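Local coordinates for protein UDP-N-Acetylglucosamine 2-Epimerase (Thermus thermophilus, PDB 1V4V) that probably interconverts UDP-N-acetylglucosamine and UDP-N-acetylmannosamine, as a two-domain, homodimeric member of the UDP-GlcNAc 2-epimerase family, at residues K345-R359 / L365-P376. Numbering follows the deposited sequence.
Sequences KNPYGDGKAGLMVAR and LGLGPRPEDWLP
Trp-374 lies against the loop 346-350 and illustrates how an indole can pack on bare backbone. Gly-349 CA sits 3.4 Å above the plane of one ring face, offset toward the rim, while Pro-376 N lies above the opposite face, also toward the rim. At the far end of the six-membered ring, CH2 comes within 3.4 Å of Pro-347 O. With chi1 at 167°, CG stands opposite the backbone N and the indole reaches across to the loop. Asp-350 passes alongside, its carboxylate plane turned 75° from the ring and OD1 beside CD1. The loop is itself shaped by an Asx turn: Asn-346 OD1 accepts from Tyr-348 N in the carbonyl plane, and from Gly-349 N well above it.

In this GT-B fold, two Rossmann-like domains are joined by crossovers; here the chain returns from the second domain to the first, where helix 353-364 packs on helix 15-29 and the C-terminal tail turns back past strand 171-173. Trp-374 pairs through its backbone with Val-173 of that strand.

The polar contacts gather round one water and the ammonium of Lys-345. This water accepts from Trp-374 NE1 and Lys-345 NZ and donates to Asn-346 O, and Lys-345 NZ also bonds Leu-375 O at 2.8 Å, nearly in line with the carbonyl (165°). A leucine in place of Trp-374 would probably leave a gap over Gly-349 and deprive this water of its indole donor. A second water donates to both Arg-359 O and Pro-369 O, bridging helix and tail.

Apolar packing continues along the helix. Selenomethionine Met-356, bent at chi3, lays SE 4.0 Å from Trp-374 CB and brings its methyl CE to 3.1 Å from Glu-372 O, and Pro-371 sets its ring against Arg-359 CB.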
# COMPACT_ATOMS: atom_id res chain seq x y z
N LYS A 345 -16.44 -16.09 -27.38
CA LYS A 345 -16.06 -14.88 -26.66
C LYS A 345 -14.81 -15.18 -25.83
O LYS A 345 -14.77 -16.15 -25.09
CB LYS A 345 -17.20 -14.45 -25.73
CG LYS A 345 -16.87 -13.25 -24.85
CD LYS A 345 -17.96 -13.00 -23.82
CE LYS A 345 -17.53 -11.91 -22.84
NZ LYS A 345 -17.23 -10.63 -23.53
N ASN A 346 -13.79 -14.34 -25.97
CA ASN A 346 -12.56 -14.52 -25.21
C ASN A 346 -12.86 -14.20 -23.75
O ASN A 346 -13.24 -13.07 -23.43
CB ASN A 346 -11.47 -13.58 -25.73
CG ASN A 346 -10.14 -13.80 -25.04
OD1 ASN A 346 -10.07 -13.88 -23.81
ND2 ASN A 346 -9.07 -13.90 -25.82
N PRO A 347 -12.70 -15.18 -22.84
CA PRO A 347 -12.98 -14.97 -21.42
C PRO A 347 -11.93 -14.14 -20.68
O PRO A 347 -12.08 -13.88 -19.49
CB PRO A 347 -13.05 -16.39 -20.89
CG PRO A 347 -11.95 -17.05 -21.67
CD PRO A 347 -12.20 -16.54 -23.08
N TYR A 348 -10.89 -13.71 -21.38
CA TYR A 348 -9.82 -12.93 -20.77
C TYR A 348 -9.89 -11.44 -21.09
O TYR A 348 -9.42 -10.61 -20.31
CB TYR A 348 -8.45 -13.46 -21.20
CG TYR A 348 -8.32 -14.96 -21.09
CD1 TYR A 348 -8.29 -15.59 -19.84
CD2 TYR A 348 -8.24 -15.76 -22.23
CE1 TYR A 348 -8.18 -16.98 -19.74
CE2 TYR A 348 -8.13 -17.14 -22.14
CZ TYR A 348 -8.10 -17.74 -20.89
OH TYR A 348 -8.01 -19.12 -20.81
N GLY A 349 -10.46 -11.10 -22.23
CA GLY A 349 -10.56 -9.71 -22.63
C GLY A 349 -10.95 -9.59 -24.09
O GLY A 349 -10.79 -10.56 -24.84
N ASP A 350 -11.45 -8.43 -24.50
CA ASP A 350 -11.88 -8.22 -25.88
C ASP A 350 -10.82 -7.61 -26.79
O ASP A 350 -11.13 -7.18 -27.90
CB ASP A 350 -13.16 -7.37 -25.90
CG ASP A 350 -12.95 -5.97 -25.34
OD1 ASP A 350 -13.96 -5.26 -25.12
OD2 ASP A 350 -11.79 -5.57 -25.11
N GLY A 351 -9.57 -7.58 -26.33
CA GLY A 351 -8.50 -7.03 -27.14
C GLY A 351 -8.38 -5.52 -27.13
O GLY A 351 -7.51 -4.95 -27.79
N LYS A 352 -9.25 -4.87 -26.36
CA LYS A 352 -9.23 -3.42 -26.27
C LYS A 352 -9.10 -2.90 -24.84
O LYS A 352 -9.54 -1.80 -24.52
CB LYS A 352 -10.49 -2.86 -26.94
CG LYS A 352 -10.57 -3.25 -28.41
CD LYS A 352 -11.88 -2.84 -29.05
CE LYS A 352 -11.88 -3.20 -30.53
NZ LYS A 352 -10.71 -2.59 -31.24
N ALA A 353 -8.48 -3.70 -23.98
CA ALA A 353 -8.28 -3.31 -22.58
C ALA A 353 -7.39 -2.07 -22.50
O ALA A 353 -7.59 -1.20 -21.65
CB ALA A 353 -7.64 -4.46 -21.81
N GLY A 354 -6.42 -1.99 -23.40
CA GLY A 354 -5.51 -0.86 -23.43
C GLY A 354 -6.24 0.43 -23.68
O GLY A 354 -5.93 1.46 -23.07
N LEU A 355 -7.21 0.40 -24.58
CA LEU A 355 -7.99 1.59 -24.90
C LEU A 355 -8.81 2.01 -23.69
O LEU A 355 -8.96 3.21 -23.43
CB LEU A 355 -8.91 1.32 -26.09
CG LEU A 355 -9.77 2.50 -26.56
CD1 LEU A 355 -8.87 3.68 -26.92
CD2 LEU A 355 -10.59 2.07 -27.77
N MSE A 356 -9.34 1.04 -22.95
CA MSE A 356 -10.13 1.35 -21.77
C MSE A 356 -9.27 1.96 -20.67
O MSE A 356 -9.70 2.89 -19.98
CB MSE A 356 -10.84 0.10 -21.24
CG MSE A 356 -12.10 -0.26 -22.02
SE MSE A 356 -13.05 -1.72 -21.21
CE MSE A 356 -13.11 -0.99 -19.41
N VAL A 357 -8.05 1.44 -20.50
CA VAL A 357 -7.15 1.98 -19.49
C VAL A 357 -6.85 3.43 -19.88
O VAL A 357 -6.93 4.34 -19.04
CB VAL A 357 -5.82 1.19 -19.43
CG1 VAL A 357 -4.80 1.92 -18.55
CG2 VAL A 357 -6.08 -0.20 -18.88
N ALA A 358 -6.53 3.64 -21.15
CA ALA A 358 -6.21 4.97 -21.66
C ALA A 358 -7.37 5.94 -21.45
O ALA A 358 -7.17 7.08 -21.04
CB ALA A 358 -5.86 4.89 -23.15
N ARG A 359 -8.59 5.48 -21.74
CA ARG A 359 -9.77 6.31 -21.57
C ARG A 359 -10.05 6.55 -20.09
O ARG A 359 -10.60 7.59 -19.72
CB ARG A 359 -10.97 5.67 -22.25
CG ARG A 359 -10.91 5.74 -23.77
CD ARG A 359 -12.04 4.97 -24.43
NE ARG A 359 -12.05 5.18 -25.88
CZ ARG A 359 -12.83 4.51 -26.73
NH1 ARG A 359 -13.67 3.59 -26.28
NH2 ARG A 359 -12.78 4.78 -28.03
N LEU A 365 -8.23 12.79 -15.85
CA LEU A 365 -7.59 14.06 -16.18
C LEU A 365 -8.59 15.05 -16.79
O LEU A 365 -8.20 16.12 -17.26
CB LEU A 365 -6.43 13.83 -17.15
CG LEU A 365 -5.24 13.02 -16.60
CD1 LEU A 365 -4.25 12.75 -17.71
CD2 LEU A 365 -4.57 13.80 -15.47
N GLY A 366 -9.86 14.67 -16.80
CA GLY A 366 -10.90 15.53 -17.34
C GLY A 366 -10.82 15.77 -18.84
O GLY A 366 -11.14 16.86 -19.31
N LEU A 367 -10.41 14.75 -19.59
CA LEU A 367 -10.30 14.86 -21.04
C LEU A 367 -11.23 13.88 -21.74
O LEU A 367 -10.96 13.47 -22.87
CB LEU A 367 -8.86 14.60 -21.48
CG LEU A 367 -7.78 15.61 -21.07
CD1 LEU A 367 -6.43 15.14 -21.58
CD2 LEU A 367 -8.12 16.98 -21.63
N GLY A 368 -12.31 13.50 -21.08
CA GLY A 368 -13.25 12.57 -21.67
C GLY A 368 -14.12 11.88 -20.63
O GLY A 368 -13.86 11.99 -19.43
N PRO A 369 -15.16 11.15 -21.07
CA PRO A 369 -16.07 10.43 -20.18
C PRO A 369 -15.51 9.09 -19.69
O PRO A 369 -14.57 8.56 -20.28
CB PRO A 369 -17.31 10.26 -21.04
CG PRO A 369 -16.71 10.01 -22.39
CD PRO A 369 -15.62 11.06 -22.47
N ARG A 370 -16.10 8.55 -18.63
CA ARG A 370 -15.67 7.27 -18.08
C ARG A 370 -16.09 6.13 -19.00
O ARG A 370 -17.27 5.97 -19.30
CB ARG A 370 -16.27 7.03 -16.70
CG ARG A 370 -15.93 5.67 -16.09
CD ARG A 370 -16.64 5.46 -14.76
NE ARG A 370 -16.32 4.18 -14.14
CZ ARG A 370 -16.60 2.99 -14.66
NH1 ARG A 370 -16.27 1.87 -14.02
NH2 ARG A 370 -17.22 2.90 -15.84
N PRO A 371 -15.12 5.32 -19.46
CA PRO A 371 -15.45 4.20 -20.34
C PRO A 371 -16.28 3.17 -19.59
O PRO A 371 -16.29 3.15 -18.36
CB PRO A 371 -14.07 3.66 -20.74
CG PRO A 371 -13.27 3.91 -19.49
CD PRO A 371 -13.69 5.32 -19.11
N GLU A 372 -16.98 2.32 -20.33
CA GLU A 372 -17.80 1.28 -19.71
C GLU A 372 -16.91 0.07 -19.41
O GLU A 372 -15.97 -0.20 -20.15
CB GLU A 372 -18.95 0.88 -20.63
CG GLU A 372 -19.88 2.02 -21.00
CD GLU A 372 -21.08 1.57 -21.81
OE1 GLU A 372 -20.88 0.95 -22.88
OE2 GLU A 372 -22.22 1.83 -21.38
N ASP A 373 -17.22 -0.63 -18.33
CA ASP A 373 -16.46 -1.82 -17.94
C ASP A 373 -16.60 -2.97 -18.92
O ASP A 373 -17.67 -3.18 -19.51
CB ASP A 373 -16.91 -2.32 -16.56
CG ASP A 373 -16.62 -1.33 -15.45
OD1 ASP A 373 -15.52 -0.75 -15.44
OD2 ASP A 373 -17.49 -1.16 -14.57
N TRP A 374 -15.52 -3.73 -19.08
CA TRP A 374 -15.52 -4.90 -19.95
C TRP A 374 -16.42 -5.92 -19.25
O TRP A 374 -16.40 -6.04 -18.03
CB TRP A 374 -14.11 -5.46 -20.08
CG TRP A 374 -14.04 -6.84 -20.70
CD1 TRP A 374 -14.22 -7.16 -22.01
CD2 TRP A 374 -13.76 -8.07 -20.02
NE1 TRP A 374 -14.07 -8.52 -22.19
CE2 TRP A 374 -13.79 -9.10 -20.99
CE3 TRP A 374 -13.48 -8.40 -18.68
CZ2 TRP A 374 -13.55 -10.44 -20.66
CZ3 TRP A 374 -13.25 -9.74 -18.36
CH2 TRP A 374 -13.29 -10.74 -19.35
N LEU A 375 -17.21 -6.64 -20.03
CA LEU A 375 -18.11 -7.64 -19.46
C LEU A 375 -17.68 -9.05 -19.84
O LEU A 375 -17.45 -9.34 -21.01
CB LEU A 375 -19.54 -7.40 -19.94
CG LEU A 375 -20.23 -6.14 -19.39
CD1 LEU A 375 -21.57 -5.96 -20.09
CD2 LEU A 375 -20.42 -6.27 -17.89
N PRO A 376 -17.54 -9.94 -18.84
CA PRO A 376 -17.14 -11.32 -19.12
C PRO A 376 -18.32 -12.11 -19.66
O PRO A 376 -19.42 -11.53 -19.77
CB PRO A 376 -16.67 -11.81 -17.76
CG PRO A 376 -17.58 -11.11 -16.83
CD PRO A 376 -17.62 -9.70 -17.39
OXT PRO A 376 -18.14 -13.31 -19.97
O HOH W 1 -14.18 -10.71 -24.18
O HOH W 2 -12.16 9.27 -21.47